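Local coordinates for protein transcriptional regulator (Pyrococcus horikoshii, PDB 1UDD) that is a TenA homologue of the all-helical TENA/THI-4/PQQC family whose function is not assigned here, at residues Q28-T33 and E142-H147; N110-D115 and S201-A206; Q45-L50 and E99-T104; M114-A119 and L130-P135. All blocks are in the same frame, centred on the assembly; numbering follows the deposited sequence.

Contact 1: residues Q28-T33 and E142-H147; sequences QLYSGT and EIAEYH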
# COMPACT_ATOMS: atom_id res chain seq x y z
N GLN A 28 -24.26 -14.67 27.20
CA GLN A 28 -25.45 -13.92 27.59
C GLN A 28 -26.24 -13.35 26.42
O GLN A 28 -27.47 -13.22 26.50
CB GLN A 28 -25.07 -12.80 28.56
CG GLN A 28 -24.77 -13.31 29.95
CD GLN A 28 -24.42 -12.19 30.90
OE1 GLN A 28 -25.01 -11.11 30.85
NE2 GLN A 28 -23.47 -12.45 31.79
N LEU A 29 -25.55 -13.03 25.34
CA LEU A 29 -26.22 -12.47 24.17
C LEU A 29 -27.10 -13.56 23.57
O LEU A 29 -28.24 -13.30 23.20
CB LEU A 29 -25.20 -12.00 23.12
CG LEU A 29 -25.59 -10.87 22.16
CD1 LEU A 29 -24.52 -10.76 21.08
CD2 LEU A 29 -26.94 -11.13 21.52
N TYR A 30 -26.56 -14.77 23.47
CA TYR A 30 -27.31 -15.87 22.88
C TYR A 30 -28.37 -16.47 23.79
O TYR A 30 -29.38 -16.98 23.31
CB TYR A 30 -26.35 -16.96 22.37
CG TYR A 30 -25.77 -16.67 20.99
CD1 TYR A 30 -24.73 -15.75 20.82
CD2 TYR A 30 -26.32 -17.26 19.86
CE1 TYR A 30 -24.25 -15.43 19.54
CE2 TYR A 30 -25.85 -16.95 18.58
CZ TYR A 30 -24.82 -16.03 18.43
OH TYR A 30 -24.40 -15.71 17.15
N SER A 31 -28.17 -16.39 25.09
CA SER A 31 -29.17 -16.93 26.01
C SER A 31 -30.32 -15.94 26.12
O SER A 31 -31.47 -16.33 26.30
CB SER A 31 -28.57 -17.17 27.39
OG SER A 31 -28.26 -15.93 28.01
N GLY A 32 -30.00 -14.65 26.01
CA GLY A 32 -31.01 -13.61 26.09
C GLY A 32 -30.89 -12.85 27.39
O GLY A 32 -31.71 -11.98 27.70
N THR A 33 -29.85 -13.16 28.14
CA THR A 33 -29.58 -12.55 29.43
C THR A 33 -28.78 -11.25 29.39
O THR A 33 -28.79 -10.46 30.34
CB THR A 33 -28.84 -13.58 30.31
OG1 THR A 33 -29.80 -14.52 30.82
CG2 THR A 33 -28.12 -12.91 31.46
N GLU A 142 -19.45 -20.11 13.93
CA GLU A 142 -19.25 -21.19 14.91
C GLU A 142 -19.91 -20.87 16.24
O GLU A 142 -20.43 -21.76 16.91
CB GLU A 142 -17.76 -21.46 15.14
CG GLU A 142 -17.06 -22.22 14.05
CD GLU A 142 -17.61 -23.62 13.83
OE1 GLU A 142 -18.03 -24.28 14.80
OE2 GLU A 142 -17.59 -24.07 12.66
N ILE A 143 -19.87 -19.60 16.62
CA ILE A 143 -20.48 -19.17 17.87
C ILE A 143 -21.99 -19.43 17.80
O ILE A 143 -22.57 -19.99 18.73
CB ILE A 143 -20.24 -17.67 18.13
CG1 ILE A 143 -18.76 -17.40 18.42
CG2 ILE A 143 -21.09 -17.21 19.30
CD1 ILE A 143 -18.41 -15.89 18.55
N ALA A 144 -22.63 -19.02 16.70
CA ALA A 144 -24.07 -19.22 16.53
C ALA A 144 -24.38 -20.71 16.54
O ALA A 144 -25.30 -21.15 17.23
CB ALA A 144 -24.54 -18.59 15.23
N GLU A 145 -23.60 -21.48 15.78
CA GLU A 145 -23.80 -22.93 15.74
C GLU A 145 -23.71 -23.47 17.16
O GLU A 145 -24.54 -24.26 17.59
CB GLU A 145 -22.73 -23.57 14.84
CG GLU A 145 -22.76 -25.10 14.76
CD GLU A 145 -24.06 -25.64 14.20
OE1 GLU A 145 -24.65 -24.97 13.32
OE2 GLU A 145 -24.49 -26.75 14.62
N TYR A 146 -22.70 -23.00 17.90
CA TYR A 146 -22.45 -23.42 19.27
C TYR A 146 -23.60 -23.12 20.24
O TYR A 146 -23.88 -23.91 21.14
CB TYR A 146 -21.19 -22.74 19.80
CG TYR A 146 -20.68 -23.25 21.13
CD1 TYR A 146 -19.70 -24.25 21.19
CD2 TYR A 146 -21.17 -22.74 22.33
CE1 TYR A 146 -19.21 -24.71 22.41
CE2 TYR A 146 -20.69 -23.19 23.56
CZ TYR A 146 -19.71 -24.17 23.59
OH TYR A 146 -19.20 -24.60 24.80
N HIS A 147 -24.25 -21.97 20.06
CA HIS A 147 -25.35 -21.56 20.94
C HIS A 147 -26.71 -21.62 20.24
O HIS A 147 -27.66 -20.97 20.66
CB HIS A 147 -25.09 -20.14 21.46
CG HIS A 147 -23.88 -20.01 22.32
ND1 HIS A 147 -23.81 -20.51 23.60
CD2 HIS A 147 -22.67 -19.44 22.08
CE1 HIS A 147 -22.63 -20.25 24.11
NE2 HIS A 147 -21.91 -19.60 23.21
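Y30 drives its ring into the surface formed by I143, A144 and H147, and all the close packing between the two segments gathers around this one side chain. CB of H147 lies obliquely against the ring, 3.5 Å from Y30 CD2, and A144 CA comes as near to Y30 CE2 at 3.5 Å. At the far end, CG2 of I143 reaches Y30 CE1 at 3.6 Å, and the hydroxyl stops beside the alanine methyl, with Y30 OH 3.5 Å from A144 CB. I143 holds CG2 anti to its backbone N, which also brings this methyl into the plane of the H147 imidazole at its edge. The imidazole and the tyrosine ring are tilted at 32° to each other, with centroids 5.5 Å apart. In this all-helical fold, the contact joins the C-terminal ends of helices 24-31 and 126-146; H147 occupies the N-cap position of the short helix that follows, and its NE2 is tied to F21 O. Away from Y30 the packing gives way to a looser side. G32 leaves the helix with positive phi, S31 OG accepts T33 N at 3.2 Å in an ST turn, and T33 and E145 are exposed to solvent.

Contact 2: residues N110-D115 and S201-A206; sequences NSAYMD and SKFELA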
# COMPACT_ATOMS: atom_id res chain seq x y z
N ASN A 110 -10.63 -2.06 19.39
CA ASN A 110 -11.33 -1.95 18.11
C ASN A 110 -10.37 -1.45 17.03
O ASN A 110 -10.16 -2.11 16.01
CB ASN A 110 -12.48 -0.96 18.25
CG ASN A 110 -13.47 -1.06 17.11
OD1 ASN A 110 -13.10 -1.39 15.97
ND2 ASN A 110 -14.73 -0.76 17.40
N SER A 111 -9.79 -0.27 17.26
CA SER A 111 -8.85 0.33 16.32
C SER A 111 -7.76 -0.64 15.96
O SER A 111 -7.49 -0.89 14.79
CB SER A 111 -8.20 1.58 16.93
OG SER A 111 -9.18 2.54 17.27
N ALA A 112 -7.12 -1.19 16.99
CA ALA A 112 -6.04 -2.15 16.83
C ALA A 112 -6.44 -3.34 15.94
O ALA A 112 -5.73 -3.69 15.00
CB ALA A 112 -5.59 -2.64 18.17
N TYR A 113 -7.59 -3.96 16.24
CA TYR A 113 -8.04 -5.10 15.46
C TYR A 113 -8.21 -4.72 13.99
O TYR A 113 -7.73 -5.43 13.10
CB TYR A 113 -9.35 -5.65 16.03
CG TYR A 113 -9.86 -6.95 15.42
CD1 TYR A 113 -9.01 -7.82 14.73
CD2 TYR A 113 -11.20 -7.32 15.56
CE1 TYR A 113 -9.48 -9.03 14.21
CE2 TYR A 113 -11.68 -8.52 15.05
CZ TYR A 113 -10.82 -9.37 14.37
OH TYR A 113 -11.33 -10.54 13.86
N MET A 114 -8.89 -3.62 13.73
CA MET A 114 -9.06 -3.20 12.36
C MET A 114 -7.69 -2.93 11.69
O MET A 114 -7.49 -3.24 10.52
CB MET A 114 -9.95 -1.97 12.29
CG MET A 114 -11.38 -2.27 12.72
SD MET A 114 -12.07 -3.77 11.91
CE MET A 114 -11.91 -4.93 13.20
N ASP A 115 -6.75 -2.36 12.45
CA ASP A 115 -5.42 -2.05 11.93
C ASP A 115 -4.64 -3.32 11.61
O ASP A 115 -3.89 -3.37 10.65
CB ASP A 115 -4.64 -1.16 12.91
CG ASP A 115 -5.17 0.26 12.94
OD1 ASP A 115 -6.00 0.60 12.07
OD2 ASP A 115 -4.75 1.03 13.82
N SER A 201 -7.79 -14.39 16.19
CA SER A 201 -8.63 -15.06 17.17
C SER A 201 -8.53 -14.35 18.52
O SER A 201 -9.53 -14.20 19.23
CB SER A 201 -8.22 -16.54 17.32
OG SER A 201 -8.35 -17.21 16.08
N LYS A 202 -7.32 -13.93 18.88
CA LYS A 202 -7.13 -13.21 20.14
C LYS A 202 -7.89 -11.89 20.09
O LYS A 202 -8.55 -11.50 21.06
CB LYS A 202 -5.65 -12.94 20.42
CG LYS A 202 -4.87 -14.19 20.77
CD LYS A 202 -3.50 -13.79 21.27
CE LYS A 202 -2.68 -15.00 21.68
NZ LYS A 202 -1.37 -14.55 22.24
N PHE A 203 -7.81 -11.20 18.96
CA PHE A 203 -8.54 -9.93 18.82
C PHE A 203 -10.04 -10.16 18.98
O PHE A 203 -10.72 -9.35 19.60
CB PHE A 203 -8.28 -9.29 17.46
CG PHE A 203 -7.01 -8.48 17.41
CD1 PHE A 203 -6.80 -7.43 18.30
CD2 PHE A 203 -6.04 -8.73 16.44
CE1 PHE A 203 -5.65 -6.64 18.23
CE2 PHE A 203 -4.89 -7.95 16.35
CZ PHE A 203 -4.68 -6.90 17.25
N GLU A 204 -10.55 -11.25 18.42
CA GLU A 204 -11.97 -11.55 18.54
C GLU A 204 -12.36 -11.67 20.01
O GLU A 204 -13.38 -11.13 20.44
CB GLU A 204 -12.31 -12.86 17.81
CG GLU A 204 -12.52 -12.73 16.30
CD GLU A 204 -13.63 -11.74 15.93
OE1 GLU A 204 -14.60 -11.61 16.71
OE2 GLU A 204 -13.54 -11.11 14.86
N LEU A 205 -11.56 -12.40 20.78
CA LEU A 205 -11.82 -12.60 22.20
C LEU A 205 -11.74 -11.25 22.90
O LEU A 205 -12.59 -10.90 23.72
CB LEU A 205 -10.81 -13.59 22.79
CG LEU A 205 -10.90 -13.94 24.28
CD1 LEU A 205 -12.32 -14.28 24.66
CD2 LEU A 205 -9.97 -15.11 24.57
N ALA A 206 -10.71 -10.48 22.55
CA ALA A 206 -10.50 -9.17 23.14
C ALA A 206 -11.67 -8.26 22.83
O ALA A 206 -12.06 -7.42 23.66
CB ALA A 206 -9.20 -8.55 22.60
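With chi1 at -173°, Y113 swings its ring away from its own helix toward F203, while E204, bent at chi2, curls its carboxylate back to the phenol. Y113 OH donates a very short bond of 2.5 Å to E204 OE2, which approaches the edge of the tyrosine ring close to its plane. The carboxylate is turned 79° from that ring. Y49 OH also bonds to OE2, so two phenols grip the same carboxylate oxygen. Helices 108-123 and 190-213 run antiparallel here, the axes of the two segments inclined at 157° and approaching to 10.1 Å, and form part of the helical core of the TenA fold. Between them Y113 and F203 interlock. Y113 CA stands over the middle of the F203 ring, 3.9 Å from its centroid in a CH-pi contact, and F203 CB in turn lies over one face of Y113, although its modelled distance to CD1 is too short to be trusted. The two rings are nearly parallel but slid apart, with centroids 5.1 Å from each other, and overlap little. A112 adds its methyl, CB lying 4.0 Å from F203 CE1, and F203 of the second subunit packs on this same alanine.

Contact 3: residues Q45-L50 and E99-T104; sequences QDFNYL and EDAIKT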
# COMPACT_ATOMS: atom_id res chain seq x y z
N GLN A 45 -19.83 -0.04 18.66
CA GLN A 45 -18.44 -0.31 18.30
C GLN A 45 -18.35 -1.04 16.95
O GLN A 45 -17.27 -1.11 16.36
CB GLN A 45 -17.77 -1.16 19.38
CG GLN A 45 -17.54 -0.46 20.72
CD GLN A 45 -16.49 0.63 20.64
OE1 GLN A 45 -15.35 0.40 20.23
NE2 GLN A 45 -16.86 1.84 21.06
N ASP A 46 -19.47 -1.57 16.46
CA ASP A 46 -19.47 -2.29 15.19
C ASP A 46 -19.29 -1.44 13.94
O ASP A 46 -18.93 -1.97 12.89
CB ASP A 46 -20.74 -3.12 15.02
CG ASP A 46 -20.75 -4.35 15.90
OD1 ASP A 46 -19.66 -4.91 16.16
OD2 ASP A 46 -21.84 -4.76 16.33
N PHE A 47 -19.56 -0.14 14.02
CA PHE A 47 -19.39 0.69 12.83
C PHE A 47 -17.94 0.63 12.36
O PHE A 47 -17.65 0.33 11.20
CB PHE A 47 -19.74 2.15 13.10
CG PHE A 47 -19.57 3.02 11.90
CD1 PHE A 47 -20.40 2.88 10.80
CD2 PHE A 47 -18.54 3.97 11.86
CE1 PHE A 47 -20.22 3.68 9.66
CE2 PHE A 47 -18.35 4.78 10.73
CZ PHE A 47 -19.20 4.63 9.63
N ASN A 48 -17.03 0.92 13.28
CA ASN A 48 -15.61 0.90 12.98
C ASN A 48 -15.16 -0.46 12.45
O ASN A 48 -14.22 -0.54 11.66
CB ASN A 48 -14.81 1.25 14.23
CG ASN A 48 -13.39 1.60 13.90
OD1 ASN A 48 -13.14 2.56 13.17
ND2 ASN A 48 -12.44 0.83 14.43
N TYR A 49 -15.83 -1.51 12.91
CA TYR A 49 -15.53 -2.87 12.49
C TYR A 49 -16.00 -3.04 11.05
O TYR A 49 -15.29 -3.59 10.20
CB TYR A 49 -16.27 -3.85 13.43
CG TYR A 49 -15.82 -5.30 13.36
CD1 TYR A 49 -15.73 -6.07 14.53
CD2 TYR A 49 -15.53 -5.93 12.15
CE1 TYR A 49 -15.38 -7.43 14.49
CE2 TYR A 49 -15.18 -7.28 12.09
CZ TYR A 49 -15.11 -8.02 13.27
OH TYR A 49 -14.80 -9.36 13.23
N LEU A 50 -17.20 -2.53 10.77
CA LEU A 50 -17.81 -2.59 9.46
C LEU A 50 -16.92 -1.87 8.44
O LEU A 50 -16.65 -2.40 7.35
CB LEU A 50 -19.19 -1.92 9.54
CG LEU A 50 -20.10 -1.78 8.32
CD1 LEU A 50 -21.42 -1.18 8.78
CD2 LEU A 50 -19.45 -0.90 7.27
N GLU A 99 -25.68 8.20 12.86
CA GLU A 99 -24.96 9.36 13.37
C GLU A 99 -24.28 9.02 14.69
O GLU A 99 -23.11 9.34 14.91
CB GLU A 99 -25.93 10.54 13.58
CG GLU A 99 -27.14 10.53 12.62
CD GLU A 99 -28.18 11.61 12.95
OE1 GLU A 99 -27.93 12.80 12.64
OE2 GLU A 99 -29.25 11.26 13.51
N ASP A 100 -25.03 8.36 15.57
CA ASP A 100 -24.51 7.95 16.87
C ASP A 100 -23.33 7.00 16.67
O ASP A 100 -22.30 7.10 17.35
CB ASP A 100 -25.61 7.25 17.68
CG ASP A 100 -26.85 8.11 17.86
OD1 ASP A 100 -26.73 9.23 18.40
OD2 ASP A 100 -27.95 7.68 17.45
N ALA A 101 -23.49 6.07 15.73
CA ALA A 101 -22.44 5.10 15.42
C ALA A 101 -21.19 5.83 14.93
O ALA A 101 -20.11 5.69 15.50
CB ALA A 101 -22.92 4.12 14.36
N ILE A 102 -21.36 6.63 13.88
CA ILE A 102 -20.26 7.38 13.30
C ILE A 102 -19.54 8.24 14.34
O ILE A 102 -18.32 8.39 14.31
CB ILE A 102 -20.76 8.28 12.17
CG1 ILE A 102 -21.28 7.42 11.02
CG2 ILE A 102 -19.64 9.20 11.70
CD1 ILE A 102 -21.90 8.20 9.89
N LYS A 103 -20.29 8.80 15.28
CA LYS A 103 -19.69 9.65 16.29
C LYS A 103 -19.07 8.88 17.45
O LYS A 103 -18.34 9.46 18.26
CB LYS A 103 -20.71 10.68 16.77
CG LYS A 103 -21.13 11.65 15.65
CD LYS A 103 -22.09 12.72 16.15
CE LYS A 103 -21.43 13.67 17.15
NZ LYS A 103 -22.40 14.65 17.73
N THR A 104 -19.33 7.58 17.53
CA THR A 104 -18.78 6.77 18.63
C THR A 104 -17.26 6.60 18.56
O THR A 104 -16.71 6.29 17.50
CB THR A 104 -19.42 5.37 18.67
OG1 THR A 104 -20.79 5.49 19.05
CG2 THR A 104 -18.71 4.47 19.67
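F47 lays one face of its ring against I102, whose CG1 stands above the plane and toward the rim, 4.1 Å from the ring centroid in a CH-pi contact. The closest ring atom is CZ, 3.7 Å from I102 CG1. CG of F47 is anti to the backbone N (chi1 180°), which carries the ring out from helix 36-63 and over the solvent-exposed isoleucine. Nearer the backbone, F47 CB and A101 CB meet at 3.9 Å, where the two segments come close enough for beta carbons to touch. A second point of contact lies toward Q45 and T104. Q45 is bent at chi2, so that its amide doubles back toward the end of helix 98-103 and NE2 comes 3.5 Å from T104 CG2, an approach of nitrogen to methyl. The amide is held by others: NE2 donates to E105 O and OE1 accepts T107 N, which fixes its rotation and ties it to the chain just beyond T104. T104 follows the short helix and is tied back to it: its OG1 donates to D100 O at 2.8 Å, tilted 34° from the carbonyl plane, while its backbone N bonds to A101 O at 2.9 Å. Helix 36-63 is kinked here, at F47 and N48, whose backbone N atoms lack a bond to the preceding turn. Y66 of the third subunit meets F47 edge-to-face, so helix 98-103 packs against helix 36-63, with Y87 of helix 82-93 touching both F47 and A101, beside a subunit interface.

Contact 4: residues M114-A119 and L130-P135; sequences MDFMLA and LTALLP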
# COMPACT_ATOMS: atom_id res chain seq x y z
N MET A 114 -8.89 -3.62 13.73
CA MET A 114 -9.06 -3.20 12.36
C MET A 114 -7.69 -2.93 11.69
O MET A 114 -7.49 -3.24 10.52
CB MET A 114 -9.95 -1.97 12.29
CG MET A 114 -11.38 -2.27 12.72
SD MET A 114 -12.07 -3.77 11.91
CE MET A 114 -11.91 -4.93 13.20
N ASP A 115 -6.75 -2.36 12.45
CA ASP A 115 -5.42 -2.05 11.93
C ASP A 115 -4.64 -3.32 11.61
O ASP A 115 -3.89 -3.37 10.65
CB ASP A 115 -4.64 -1.16 12.91
CG ASP A 115 -5.17 0.26 12.94
OD1 ASP A 115 -6.00 0.60 12.07
OD2 ASP A 115 -4.75 1.03 13.82
N PHE A 116 -4.82 -4.34 12.44
CA PHE A 116 -4.18 -5.63 12.21
C PHE A 116 -4.69 -6.18 10.87
O PHE A 116 -3.91 -6.68 10.05
CB PHE A 116 -4.52 -6.60 13.36
CG PHE A 116 -4.54 -8.05 12.94
CD1 PHE A 116 -3.36 -8.74 12.70
CD2 PHE A 116 -5.76 -8.72 12.76
CE1 PHE A 116 -3.37 -10.08 12.28
CE2 PHE A 116 -5.78 -10.06 12.35
CZ PHE A 116 -4.59 -10.74 12.11
N MET A 117 -5.99 -6.07 10.64
CA MET A 117 -6.56 -6.55 9.37
C MET A 117 -5.94 -5.81 8.17
O MET A 117 -5.47 -6.42 7.22
CB MET A 117 -8.08 -6.33 9.31
CG MET A 117 -8.89 -6.91 10.49
SD MET A 117 -10.66 -6.99 10.16
CE MET A 117 -10.91 -5.55 9.26
N LEU A 118 -5.97 -4.48 8.23
CA LEU A 118 -5.44 -3.67 7.14
C LEU A 118 -3.95 -3.90 6.96
O LEU A 118 -3.47 -4.09 5.85
CB LEU A 118 -5.72 -2.19 7.39
CG LEU A 118 -5.37 -1.27 6.22
CD1 LEU A 118 -6.14 -1.69 4.98
CD2 LEU A 118 -5.70 0.16 6.57
N ALA A 119 -3.21 -3.87 8.05
CA ALA A 119 -1.76 -4.08 7.98
C ALA A 119 -1.42 -5.45 7.37
O ALA A 119 -0.46 -5.58 6.59
CB ALA A 119 -1.15 -3.96 9.37
N LEU A 130 -6.61 -12.76 3.59
CA LEU A 130 -7.86 -13.44 3.88
C LEU A 130 -7.81 -14.19 5.21
O LEU A 130 -8.79 -14.18 5.98
CB LEU A 130 -8.20 -14.41 2.74
CG LEU A 130 -8.53 -13.73 1.41
CD1 LEU A 130 -8.68 -14.80 0.31
CD2 LEU A 130 -9.83 -12.92 1.57
N THR A 131 -6.68 -14.82 5.50
CA THR A 131 -6.53 -15.55 6.75
C THR A 131 -6.68 -14.58 7.94
O THR A 131 -7.13 -14.97 9.02
CB THR A 131 -5.15 -16.26 6.83
OG1 THR A 131 -5.05 -17.19 5.75
CG2 THR A 131 -5.00 -17.04 8.16
N ALA A 132 -6.33 -13.32 7.74
CA ALA A 132 -6.47 -12.36 8.84
C ALA A 132 -7.94 -12.03 9.06
O ALA A 132 -8.30 -11.49 10.10
CB ALA A 132 -5.69 -11.11 8.57
N LEU A 133 -8.78 -12.36 8.09
CA LEU A 133 -10.22 -12.08 8.19
C LEU A 133 -11.06 -13.31 8.52
O LEU A 133 -12.24 -13.19 8.84
CB LEU A 133 -10.73 -11.50 6.87
CG LEU A 133 -9.98 -10.31 6.28
CD1 LEU A 133 -10.72 -9.83 5.01
CD2 LEU A 133 -9.87 -9.19 7.31
N LEU A 134 -10.46 -14.49 8.44
CA LEU A 134 -11.18 -15.73 8.69
C LEU A 134 -11.68 -15.86 10.14
O LEU A 134 -12.83 -16.25 10.37
CB LEU A 134 -10.29 -16.92 8.31
CG LEU A 134 -10.98 -18.27 8.18
CD1 LEU A 134 -12.14 -18.19 7.16
CD2 LEU A 134 -9.96 -19.29 7.74
N PRO A 135 -10.84 -15.53 11.13
CA PRO A 135 -11.38 -15.66 12.49
C PRO A 135 -12.68 -14.85 12.57
O PRO A 135 -13.65 -15.30 13.17
CB PRO A 135 -10.27 -15.08 13.36
CG PRO A 135 -9.00 -15.45 12.56
CD PRO A 135 -9.41 -15.14 11.14
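L133 bonds through its backbone N to L130 O at 2.8 Å, and the same carbonyl accepts a second, weak bond from L134 N. This sharing marks a disturbed turn of helix 126-146, kinked at P135, whose ring nitrogen has no hydrogen to donate to the turn before. A132 and L133, the two residues that touch helix 108-123, lie within this turn. F116 comes to the first of them: CZ of its ring touches the alanine methyl, 3.7 Å from A132 CB, and CE2 lies equally close to A132 O, which approaches the ring obliquely. With chi1 at 150°, the phenylalanine is swung well off the ideal anti position as it leans toward the alanine. M117 crosses L133 at about a right angle. The leucine branch CD2 fits along the methionine chain, 3.7 Å from M117 SD and 3.9 Å from M117 CB. The backbones come closest at M117 and A132, their CA atoms 5.8 Å apart. The buried pair M117 and L133 also packs on helix 36-63, through A56 and L57, while F116 reaches D115 of the second subunit. The side chains that meet here offer carbon and sulfur surfaces alone, so these successive helices, a helical hairpin of the TenA fold, are probably held by burial of apolar surface and van der Waals contact, the two segments meeting without polar bonds between them.

In the fold
From the N terminus, contact 1 opens first, on helix 24-31, and closes a long loop when helix 126-146 reaches its end. Nested inside that loop is contact 3, which joins helix 36-63 to helix 98-103 and closes before the next helix begins. Helix 108-123 then opens contacts 2 and 4 from the same turns, M114 and D115 being shared. Contact 4 closes almost at once, as a short hairpin onto helix 126-146, also within contact 1. Contact 2 runs on to helix 190-213 and so crosses contact 1. Contacts 1 and 4 use opposite sides of the chain's centre, while bonds from Q45 and Y49 connect contact 3 to contact 2.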